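Local structure of 2-nitropropane dioxygenase (Streptomyces ansochromogenes, 3BW2) at residues I217-G220 with G221-A224; N280-L283 with R284-P288; R107-Y111 with D112-A116; H299-S302 with P303-A307. The protein probably catalyses the FMN-dependent oxidative denitrification of alkyl nitronates with molecular oxygen, propionate 3-nitronate being the presumed physiological substrate. All coordinates share one frame; numbering follows the deposited sequence.

Interaction 1. Residues I217-G220 with G221-A224; sequences IMRG and GQIA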
loop_
_atom_site.group_PDB
_atom_site.type_symbol
_atom_site.label_atom_id
_atom_site.label_comp_id
_atom_site.label_asym_id
_atom_site.label_seq_id
_atom_site.Cartn_x
_atom_site.Cartn_y
_atom_site.Cartn_z
ATOM N N ILE A 217 4.851 8.055 5.126
ATOM C CA ILE A 217 5.559 9.255 4.672
ATOM C C ILE A 217 6.728 9.624 5.602
ATOM O O ILE A 217 6.524 10.066 6.731
ATOM C CB ILE A 217 4.571 10.443 4.542
ATOM C CG1 ILE A 217 3.438 10.055 3.582
ATOM C CG2 ILE A 217 5.293 11.682 4.021
ATOM C CD1 ILE A 217 2.367 11.109 3.420
ATOM N N MET A 218 7.952 9.446 5.106
ATOM C CA MET A 218 9.159 9.708 5.889
ATOM C C MET A 218 10.093 10.742 5.272
ATOM O O MET A 218 11.019 11.212 5.928
ATOM C CB MET A 218 9.957 8.410 6.060
ATOM C CG MET A 218 9.170 7.242 6.636
ATOM S SD MET A 218 8.565 7.609 8.280
ATOM C CE MET A 218 10.082 7.463 9.254
ATOM N N ARG A 219 9.853 11.082 4.011
ATOM C CA ARG A 219 10.710 12.022 3.293
ATOM C C ARG A 219 9.926 13.119 2.590
ATOM O O ARG A 219 8.764 12.930 2.218
ATOM C CB ARG A 219 11.536 11.259 2.250
ATOM C CG ARG A 219 12.437 10.169 2.830
ATOM C CD ARG A 219 13.771 10.746 3.289
ATOM N NE ARG A 219 14.704 9.703 3.716
ATOM C CZ ARG A 219 14.770 9.212 4.949
ATOM N NH1 ARG A 219 13.959 9.665 5.897
ATOM N NH2 ARG A 219 15.650 8.262 5.236
ATOM N N GLY A 220 10.576 14.263 2.393
ATOM C CA GLY A 220 9.926 15.373 1.722
ATOM C C GLY A 220 9.471 15.027 0.317
ATOM O O GLY A 220 8.488 15.583 -0.174
ATOM N N GLY A 221 10.181 14.114 -0.342
ATOM C CA GLY A 221 9.797 13.727 -1.692
ATOM C C GLY A 221 8.454 13.015 -1.716
ATOM O O GLY A 221 7.706 13.095 -2.693
ATOM N N GLN A 222 8.155 12.297 -0.638
ATOM C CA GLN A 222 6.892 11.588 -0.529
ATOM C C GLN A 222 5.791 12.607 -0.256
ATOM O O GLN A 222 4.638 12.399 -0.632
ATOM C CB GLN A 222 6.961 10.551 0.593
ATOM C CG GLN A 222 7.847 9.366 0.255
ATOM C CD GLN A 222 8.109 8.480 1.450
ATOM O OE1 GLN A 222 8.763 8.893 2.404
ATOM N NE2 GLN A 222 7.598 7.255 1.406
ATOM N N ILE A 223 6.147 13.710 0.396
ATOM C CA ILE A 223 5.166 14.755 0.662
ATOM C C ILE A 223 4.807 15.383 -0.689
ATOM O O ILE A 223 3.637 15.625 -0.985
ATOM C CB ILE A 223 5.724 15.831 1.630
ATOM C CG1 ILE A 223 6.007 15.196 3.002
ATOM C CG2 ILE A 223 4.721 16.971 1.771
ATOM C CD1 ILE A 223 6.584 16.156 4.044
ATOM N N ALA A 224 5.818 15.626 -1.517
ATOM C CA ALA A 224 5.589 16.196 -2.842
ATOM C C ALA A 224 4.738 15.216 -3.641
ATOM O O ALA A 224 3.869 15.615 -4.417
ATOM C CB ALA A 224 6.919 16.432 -3.558
#

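Interaction 2. Residues N280-L283 with R284-P288; sequences NRFL and REHGP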
loop_
_atom_site.group_PDB
_atom_site.type_symbol
_atom_site.label_atom_id
_atom_site.label_comp_id
_atom_site.label_asym_id
_atom_site.label_seq_id
_atom_site.Cartn_x
_atom_site.Cartn_y
_atom_site.Cartn_z
ATOM N N ASN A 280 7.141 -8.544 16.737
ATOM C CA ASN A 280 7.930 -8.926 17.894
ATOM C C ASN A 280 7.328 -10.193 18.480
ATOM O O ASN A 280 6.380 -10.748 17.919
ATOM C CB ASN A 280 7.970 -7.793 18.937
ATOM C CG ASN A 280 6.593 -7.406 19.445
ATOM O OD1 ASN A 280 5.595 -8.047 19.119
ATOM N ND2 ASN A 280 6.536 -6.352 20.264
ATOM N N ARG A 281 7.876 -10.654 19.601
ATOM C CA ARG A 281 7.400 -11.878 20.238
ATOM C C ARG A 281 5.896 -11.903 20.493
ATOM O O ARG A 281 5.206 -12.845 20.098
ATOM C CB ARG A 281 8.138 -12.103 21.564
ATOM C CG ARG A 281 7.777 -13.416 22.256
ATOM C CD ARG A 281 8.409 -13.515 23.638
ATOM N NE ARG A 281 7.902 -12.486 24.546
ATOM C CZ ARG A 281 6.651 -12.426 24.995
ATOM N NH1 ARG A 281 5.759 -13.339 24.626
ATOM N NH2 ARG A 281 6.290 -11.452 25.818
ATOM N N PHE A 282 5.392 -10.872 21.164
ATOM C CA PHE A 282 3.969 -10.797 21.486
ATOM C C PHE A 282 3.116 -10.922 20.225
ATOM O O PHE A 282 2.130 -11.655 20.201
ATOM C CB PHE A 282 3.659 -9.467 22.187
ATOM C CG PHE A 282 2.352 -9.463 22.937
ATOM C CD1 PHE A 282 2.329 -9.636 24.317
ATOM C CD2 PHE A 282 1.146 -9.303 22.263
ATOM C CE1 PHE A 282 1.121 -9.648 25.011
ATOM C CE2 PHE A 282 -0.064 -9.314 22.949
ATOM C CZ PHE A 282 -0.078 -9.487 24.324
ATOM N N LEU A 283 3.501 -10.211 19.174
ATOM C CA LEU A 283 2.740 -10.252 17.931
ATOM C C LEU A 283 2.781 -11.646 17.308
ATOM O O LEU A 283 1.745 -12.188 16.920
ATOM C CB LEU A 283 3.272 -9.200 16.950
ATOM C CG LEU A 283 2.366 -8.826 15.770
ATOM C CD1 LEU A 283 2.780 -7.467 15.217
ATOM C CD2 LEU A 283 2.432 -9.906 14.691
ATOM N N ARG A 284 3.969 -12.234 17.224
ATOM C CA ARG A 284 4.105 -13.566 16.646
ATOM C C ARG A 284 3.283 -14.607 17.401
ATOM O O ARG A 284 2.640 -15.463 16.797
ATOM C CB ARG A 284 5.576 -14.002 16.635
ATOM C CG ARG A 284 6.403 -13.418 15.499
ATOM C CD ARG A 284 7.804 -14.014 15.489
ATOM N NE ARG A 284 8.658 -13.421 16.514
ATOM C CZ ARG A 284 9.298 -12.263 16.373
ATOM N NH1 ARG A 284 9.189 -11.573 15.245
ATOM N NH2 ARG A 284 10.041 -11.787 17.364
ATOM N N GLU A 285 3.290 -14.519 18.726
ATOM C CA GLU A 285 2.572 -15.477 19.556
ATOM C C GLU A 285 1.058 -15.343 19.633
ATOM O O GLU A 285 0.344 -16.340 19.544
ATOM C CB GLU A 285 3.125 -15.448 20.980
ATOM C CG GLU A 285 4.459 -16.141 21.155
ATOM C CD GLU A 285 4.912 -16.151 22.601
ATOM O OE1 GLU A 285 4.079 -16.450 23.485
ATOM O OE2 GLU A 285 6.102 -15.869 22.855
ATOM N N HIS A 286 0.569 -14.120 19.800
ATOM C CA HIS A 286 -0.864 -13.894 19.952
ATOM C C HIS A 286 -1.583 -13.296 18.748
ATOM O O HIS A 286 -2.807 -13.387 18.644
ATOM C CB HIS A 286 -1.084 -13.018 21.181
ATOM C CG HIS A 286 -0.338 -13.491 22.388
ATOM N ND1 HIS A 286 -0.637 -14.673 23.032
ATOM C CD2 HIS A 286 0.727 -12.967 23.041
ATOM C CE1 HIS A 286 0.210 -14.857 24.028
ATOM N NE2 HIS A 286 1.049 -13.836 24.055
ATOM N N GLY A 287 -0.829 -12.684 17.844
ATOM C CA GLY A 287 -1.435 -12.088 16.668
ATOM C C GLY A 287 -2.403 -12.984 15.908
ATOM O O GLY A 287 -3.520 -12.562 15.606
ATOM N N PRO A 288 -2.015 -14.230 15.588
ATOM C CA PRO A 288 -2.874 -15.165 14.853
ATOM C C PRO A 288 -4.202 -15.503 15.529
ATOM O O PRO A 288 -5.134 -15.964 14.874
ATOM C CB PRO A 288 -1.995 -16.409 14.714
ATOM C CG PRO A 288 -0.608 -15.863 14.754
ATOM C CD PRO A 288 -0.702 -14.842 15.856
#

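Interaction 3. Residues R107-Y111 with D112-A116; sequences RDDGY and DAKLA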
loop_
_atom_site.group_PDB
_atom_site.type_symbol
_atom_site.label_atom_id
_atom_site.label_comp_id
_atom_site.label_asym_id
_atom_site.label_seq_id
_atom_site.Cartn_x
_atom_site.Cartn_y
_atom_site.Cartn_z
ATOM N N ARG A 107 -15.737 2.404 26.952
ATOM C CA ARG A 107 -15.768 2.346 25.494
ATOM C C ARG A 107 -15.957 3.724 24.862
ATOM O O ARG A 107 -15.771 3.891 23.655
ATOM C CB ARG A 107 -16.893 1.422 25.024
ATOM C CG ARG A 107 -16.694 -0.039 25.374
ATOM C CD ARG A 107 -17.672 -0.910 24.600
ATOM N NE ARG A 107 -17.388 -2.333 24.763
ATOM C CZ ARG A 107 -17.515 -2.994 25.908
ATOM N NH1 ARG A 107 -17.234 -4.290 25.963
ATOM N NH2 ARG A 107 -17.929 -2.362 26.999
ATOM N N ASP A 108 -16.328 4.702 25.682
ATOM C CA ASP A 108 -16.567 6.068 25.219
ATOM C C ASP A 108 -15.305 6.932 25.235
ATOM O O ASP A 108 -15.221 7.927 24.523
ATOM C CB ASP A 108 -17.634 6.715 26.096
ATOM C CG ASP A 108 -17.233 6.747 27.552
ATOM O OD1 ASP A 108 -16.450 7.638 27.937
ATOM O OD2 ASP A 108 -17.684 5.865 28.309
ATOM N N ASP A 109 -14.338 6.552 26.063
ATOM C CA ASP A 109 -13.075 7.275 26.189
ATOM C C ASP A 109 -13.268 8.761 26.517
ATOM O O ASP A 109 -12.538 9.620 26.013
ATOM C CB ASP A 109 -12.248 7.116 24.904
ATOM C CG ASP A 109 -10.785 7.490 25.101
ATOM O OD1 ASP A 109 -10.197 7.057 26.112
ATOM O OD2 ASP A 109 -10.213 8.203 24.248
ATOM N N GLY A 110 -14.258 9.053 27.358
ATOM C CA GLY A 110 -14.531 10.424 27.767
ATOM C C GLY A 110 -15.007 11.357 26.670
ATOM O O GLY A 110 -14.910 12.575 26.800
ATOM N N TYR A 111 -15.531 10.785 25.594
ATOM C CA TYR A 111 -16.021 11.553 24.451
ATOM C C TYR A 111 -16.868 12.782 24.812
ATOM O O TYR A 111 -16.561 13.901 24.393
ATOM C CB TYR A 111 -16.839 10.632 23.552
ATOM C CG TYR A 111 -17.229 11.230 22.226
ATOM C CD1 TYR A 111 -16.265 11.526 21.263
ATOM C CD2 TYR A 111 -18.572 11.454 21.908
ATOM C CE1 TYR A 111 -16.627 12.019 20.010
ATOM C CE2 TYR A 111 -18.944 11.948 20.661
ATOM C CZ TYR A 111 -17.969 12.225 19.716
ATOM O OH TYR A 111 -18.333 12.683 18.467
ATOM N N ASP A 112 -17.935 12.573 25.577
ATOM C CA ASP A 112 -18.820 13.674 25.958
ATOM C C ASP A 112 -18.115 14.777 26.733
ATOM O O ASP A 112 -18.298 15.959 26.442
ATOM C CB ASP A 112 -20.012 13.160 26.779
ATOM C CG ASP A 112 -20.940 12.268 25.970
ATOM O OD1 ASP A 112 -20.877 12.318 24.727
ATOM O OD2 ASP A 112 -21.742 11.527 26.574
ATOM N N ALA A 113 -17.311 14.394 27.718
ATOM C CA ALA A 113 -16.588 15.368 28.529
ATOM C C ALA A 113 -15.522 16.093 27.711
ATOM O O ALA A 113 -15.278 17.290 27.903
ATOM C CB ALA A 113 -15.950 14.674 29.726
ATOM N N LYS A 114 -14.884 15.373 26.793
ATOM C CA LYS A 114 -13.855 15.984 25.961
ATOM C C LYS A 114 -14.473 16.998 25.003
ATOM O O LYS A 114 -13.914 18.073 24.789
ATOM C CB LYS A 114 -13.079 14.900 25.205
ATOM C CG LYS A 114 -12.201 14.067 26.137
ATOM C CD LYS A 114 -11.539 12.883 25.441
ATOM C CE LYS A 114 -10.687 12.097 26.433
ATOM N NZ LYS A 114 -10.197 10.804 25.877
ATOM N N LEU A 115 -15.634 16.664 24.439
ATOM C CA LEU A 115 -16.319 17.579 23.528
ATOM C C LEU A 115 -16.725 18.846 24.272
ATOM O O LEU A 115 -16.681 19.946 23.720
ATOM C CB LEU A 115 -17.570 16.925 22.931
ATOM C CG LEU A 115 -17.375 15.903 21.810
ATOM C CD1 LEU A 115 -18.732 15.421 21.317
ATOM C CD2 LEU A 115 -16.599 16.538 20.660
ATOM N N ALA A 116 -17.126 18.684 25.528
ATOM C CA ALA A 116 -17.529 19.824 26.346
ATOM C C ALA A 116 -16.339 20.773 26.478
ATOM O O ALA A 116 -16.477 21.993 26.351
ATOM C CB ALA A 116 -17.983 19.343 27.723
HETATM O O HOH W 1 -10.684 10.350 22.888
#

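Interaction 4. Residues H299-S302 with P303-A307; sequences HLTS and PLRKA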
loop_
_atom_site.group_PDB
_atom_site.type_symbol
_atom_site.label_atom_id
_atom_site.label_comp_id
_atom_site.label_asym_id
_atom_site.label_seq_id
_atom_site.Cartn_x
_atom_site.Cartn_y
_atom_site.Cartn_z
ATOM N N HIS A 299 -7.739 -2.887 26.936
ATOM C CA HIS A 299 -7.774 -2.820 28.398
ATOM C C HIS A 299 -7.099 -4.057 28.975
ATOM O O HIS A 299 -6.349 -3.989 29.952
ATOM C CB HIS A 299 -9.215 -2.785 28.916
ATOM C CG HIS A 299 -9.990 -1.579 28.491
ATOM N ND1 HIS A 299 -9.511 -0.295 28.637
ATOM C CD2 HIS A 299 -11.229 -1.462 27.958
ATOM C CE1 HIS A 299 -10.423 0.561 28.212
ATOM N NE2 HIS A 299 -11.475 -0.120 27.796
ATOM N N LEU A 300 -7.383 -5.192 28.353
ATOM C CA LEU A 300 -6.845 -6.472 28.778
ATOM C C LEU A 300 -5.314 -6.511 28.812
ATOM O O LEU A 300 -4.720 -6.979 29.787
ATOM C CB LEU A 300 -7.368 -7.561 27.841
ATOM C CG LEU A 300 -7.305 -9.022 28.282
ATOM C CD1 LEU A 300 -8.228 -9.239 29.478
ATOM C CD2 LEU A 300 -7.725 -9.914 27.118
ATOM N N THR A 301 -4.679 -6.003 27.759
ATOM C CA THR A 301 -3.217 -6.030 27.651
ATOM C C THR A 301 -2.463 -4.822 28.192
ATOM O O THR A 301 -1.244 -4.882 28.368
ATOM C CB THR A 301 -2.776 -6.195 26.185
ATOM O OG1 THR A 301 -3.078 -4.995 25.462
ATOM C CG2 THR A 301 -3.496 -7.369 25.535
ATOM N N SER A 302 -3.174 -3.729 28.448
ATOM C CA SER A 302 -2.533 -2.514 28.936
ATOM C C SER A 302 -1.516 -2.763 30.050
ATOM O O SER A 302 -0.399 -2.249 29.996
ATOM C CB SER A 302 -3.582 -1.508 29.404
ATOM O OG SER A 302 -2.947 -0.301 29.781
ATOM N N PRO A 303 -1.893 -3.546 31.081
ATOM C CA PRO A 303 -0.974 -3.835 32.186
ATOM C C PRO A 303 0.263 -4.594 31.704
ATOM O O PRO A 303 1.366 -4.377 32.198
ATOM C CB PRO A 303 -1.826 -4.678 33.133
ATOM C CG PRO A 303 -3.213 -4.183 32.873
ATOM C CD PRO A 303 -3.233 -4.085 31.370
ATOM N N LEU A 304 0.072 -5.489 30.740
ATOM C CA LEU A 304 1.185 -6.269 30.200
ATOM C C LEU A 304 2.171 -5.340 29.503
ATOM O O LEU A 304 3.385 -5.429 29.711
ATOM C CB LEU A 304 0.667 -7.318 29.209
ATOM C CG LEU A 304 -0.284 -8.376 29.783
ATOM C CD1 LEU A 304 -0.791 -9.289 28.663
ATOM C CD2 LEU A 304 0.436 -9.187 30.851
ATOM N N ARG A 305 1.644 -4.439 28.683
ATOM C CA ARG A 305 2.484 -3.497 27.961
ATOM C C ARG A 305 3.215 -2.542 28.898
ATOM O O ARG A 305 4.364 -2.190 28.644
ATOM C CB ARG A 305 1.646 -2.716 26.949
ATOM C CG ARG A 305 1.279 -3.533 25.716
ATOM C CD ARG A 305 0.420 -2.726 24.765
ATOM N NE ARG A 305 -0.967 -2.685 25.203
ATOM C CZ ARG A 305 -1.864 -1.820 24.748
ATOM N NH1 ARG A 305 -1.513 -0.913 23.844
ATOM N NH2 ARG A 305 -3.114 -1.872 25.189
ATOM N N LYS A 306 2.551 -2.124 29.975
ATOM C CA LYS A 306 3.180 -1.226 30.944
ATOM C C LYS A 306 4.361 -1.936 31.599
ATOM O O LYS A 306 5.431 -1.359 31.771
ATOM C CB LYS A 306 2.198 -0.812 32.045
ATOM C CG LYS A 306 1.067 0.110 31.619
ATOM C CD LYS A 306 0.365 0.663 32.862
ATOM C CE LYS A 306 -0.819 1.548 32.513
ATOM N NZ LYS A 306 -1.959 0.767 31.958
ATOM N N ALA A 307 4.152 -3.190 31.977
ATOM C CA ALA A 307 5.200 -3.973 32.617
ATOM C C ALA A 307 6.383 -4.156 31.671
ATOM O O ALA A 307 7.538 -3.985 32.064
ATOM C CB ALA A 307 4.652 -5.326 33.037
#

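Interaction 1. Residues I217-G220 with G221-A224
Gln222 reaches back from the first turn of helix 220-228 and accepts from the loop that leads into it, at a beta-to-alpha junction of the TIM barrel just beyond the FMN-binding Gly216. Its OE1 is gripped by two successive backbone amides. Met218 N donates over 2.9 Å to Gln222 OE1 in a fairly straight bond that arrives from above the amide plane, whereas Arg219 N, also 2.9 Å from Gln222 OE1, lies in the carbonyl plane but makes a more bent bond. Two donors hold the oxygen, which probably limits rotation of the amide, and its NE2 is turned to Leu197 O of the second subunit, so the same side chain serves loop and dimer interface.

Arg219 occupies the N-cap position, and its carbonyl oxygen accepts from both Gln222 N and Ile223 N at the start of the helix. Regular helical bonding follows with Ala224 N to Gly220 O, 3.0 Å. The guanidinium of Arg219 runs outward from the turn to a salt bridge with Glu205 of the second subunit.

Beneath this polar layer lies a buried apolar one. Ile217 and Ile223 meet at about a right angle, and both also touch Ala234 of strand 233-236. The CG2 branch of Ile217, anti to its own backbone N, packs 3.7 Å from Ile223 CG1 and 4.0 Å from Gln222 CB.

Interaction 2. Residues N280-L283 with R284-P288
Arg281 and Glu285, one helical turn apart on helix 281-286, form the charged pair of this short helix. Arg281 NH1 donates to Glu285 OE2 across 3.1 Å in a nearly straight bond. The acceptor lies in the guanidinium plane, yet the nitrogen stands well above the carboxylate plane, the two planes being turned 57° apart. The bend of the arginine at chi3 (64°) folds NH1 back toward the glutamate. The stronger partner of Arg281 NH1 is Glu92, so the nitrogen serves two carboxylates.

The aromatic pair is Phe282 and His286, an edge-to-face contact with ring centroids 4.6 Å apart and planes at 58°. His286 CD2 is set over the middle of the phenylalanine ring, at almost equal distance from its six carbons, while NE2 on the same imidazole edge bonds to Glu92. One acidic residue of helix 90-95 thus fixes both Arg281 and His286.

Among the hydrogen bonds, Asn280 OD1 accepts from Leu283 N at 3.0 Å, and Asn280 ND2 is held by the carbonyls of Met317 and Ala314. Backbone bonds continue the helix, from Arg284 N to Asn280 O at 2.9 Å and from His286 N to Phe282 O at 2.9 Å. Packing is supplied by Arg284, which folds back so that one face of its guanidinium covers Asn280 C, 3.6 Å from Arg284 CZ.

An asparagine N-cap followed by i to i+4 side-chain pairs is a textbook way of holding a short helix, used here to fasten helix 281-286 against helix 90-95.

Interaction 3. Residues R107-Y111 with D112-A116
Asp109 and Gly110 form the corner of a type I' turn that runs from Asp108 to Tyr111 and delivers the chain into helix 111-120, whose fourth residue, Lys114, reaches back to the turn. Both corner residues have positive phi, a conformation that suits glycine at the N-cap position 110. An Asx turn reinforces the bend: Gly110 N donates to Asp108 OD1 at 2.7 Å. The helix then starts with Lys114 N bonded to Gly110 O over 2.8 Å.

The lysine chain is extended beyond CG and lies along the turn, its NZ reaching Asp109 O at 2.6 Å. The same NZ makes a salt bridge to Asp109 OD2, 3.1 Å away, and a water joins the two groups by donating to OD2 and accepting from NZ. Beyond the turn, Leu115 comes over one face of the Tyr111 ring in a CH-pi contact, its CD1 3.9 Å from the ring centroid and displaced toward the rim.

Ala42 O and Lys45 O also accept from Lys114 NZ, and Tyr44 N donates to Asp109 OD2. The buried ammonium is therefore surrounded by carbonyls and a carboxylate, which probably keep it protonated and tie the helix start to the 42-45 loop.

Interaction 4. Residues H299-S302 with P303-A307
Thr301 and Arg305 face each other across one turn of helix 296-311, the arginine bent at its third torsion so that its guanidinium swings back toward the threonine hydroxyl. NE and NH2 of Arg305 both stand 3.1 Å from Thr301 OG1, a forked approach in which each bond is weak and strongly bent. The stronger partner of that hydroxyl is Phe270 O, so the threonine links the helix to a neighbouring loop while receiving the arginine.

Ser302 sends its side chain along another side of the helix. With OG anti to the backbone N (chi1 -176°), the hydroxyl faces Lys306, whose chain runs out extended and then turns at chi4 (71°) to bring NZ to 2.6 Å from Ser302 OG. The lysine's CG rests near Ser302 O, which accepts the regular helical bond from Lys306 N.

Pro303 lies in sequence between the two members of each pair. Having no N-H, it cannot complete a bond to the preceding turn, and its CD instead lies 3.4 Å from His299 O. The helix kinks here, and helical bonding resumes with Arg305 N to Thr301 O at 2.9 Å.

Two hydroxyl-to-cation pairs thus span the kink, each joining residues on its two sides. Because their partners are neutral oxygens, neither cation has its charge balanced within the pair, and the hold on the arginine, made of two weak bonds to one oxygen, is probably softer than the short contact between lysine and serine.

All four contacts are local, joining residues within a turn or two, yet their settings differ. Interaction 1 is the buried one: a neutral amide and two isoleucines hold a barrel loop to the helix that follows, near the flavin and the subunit interface. Interactions 2, 3 and 4 are only partly buried and rely more on charge, with salt bridges in 2 and 3 and cation-to-hydroxyl pairs in 4. Interactions 1 and 3 lie at helix starts, interaction 2 takes in a whole short helix from its N-cap on, and interaction 4 sits mid-helix at a proline kink. Interactions 2 and 4 touch directly, Phe282 packing on Thr301 and Leu304 between successive helices; interactions 1 and 3 lie on opposite sides of the chain's centre.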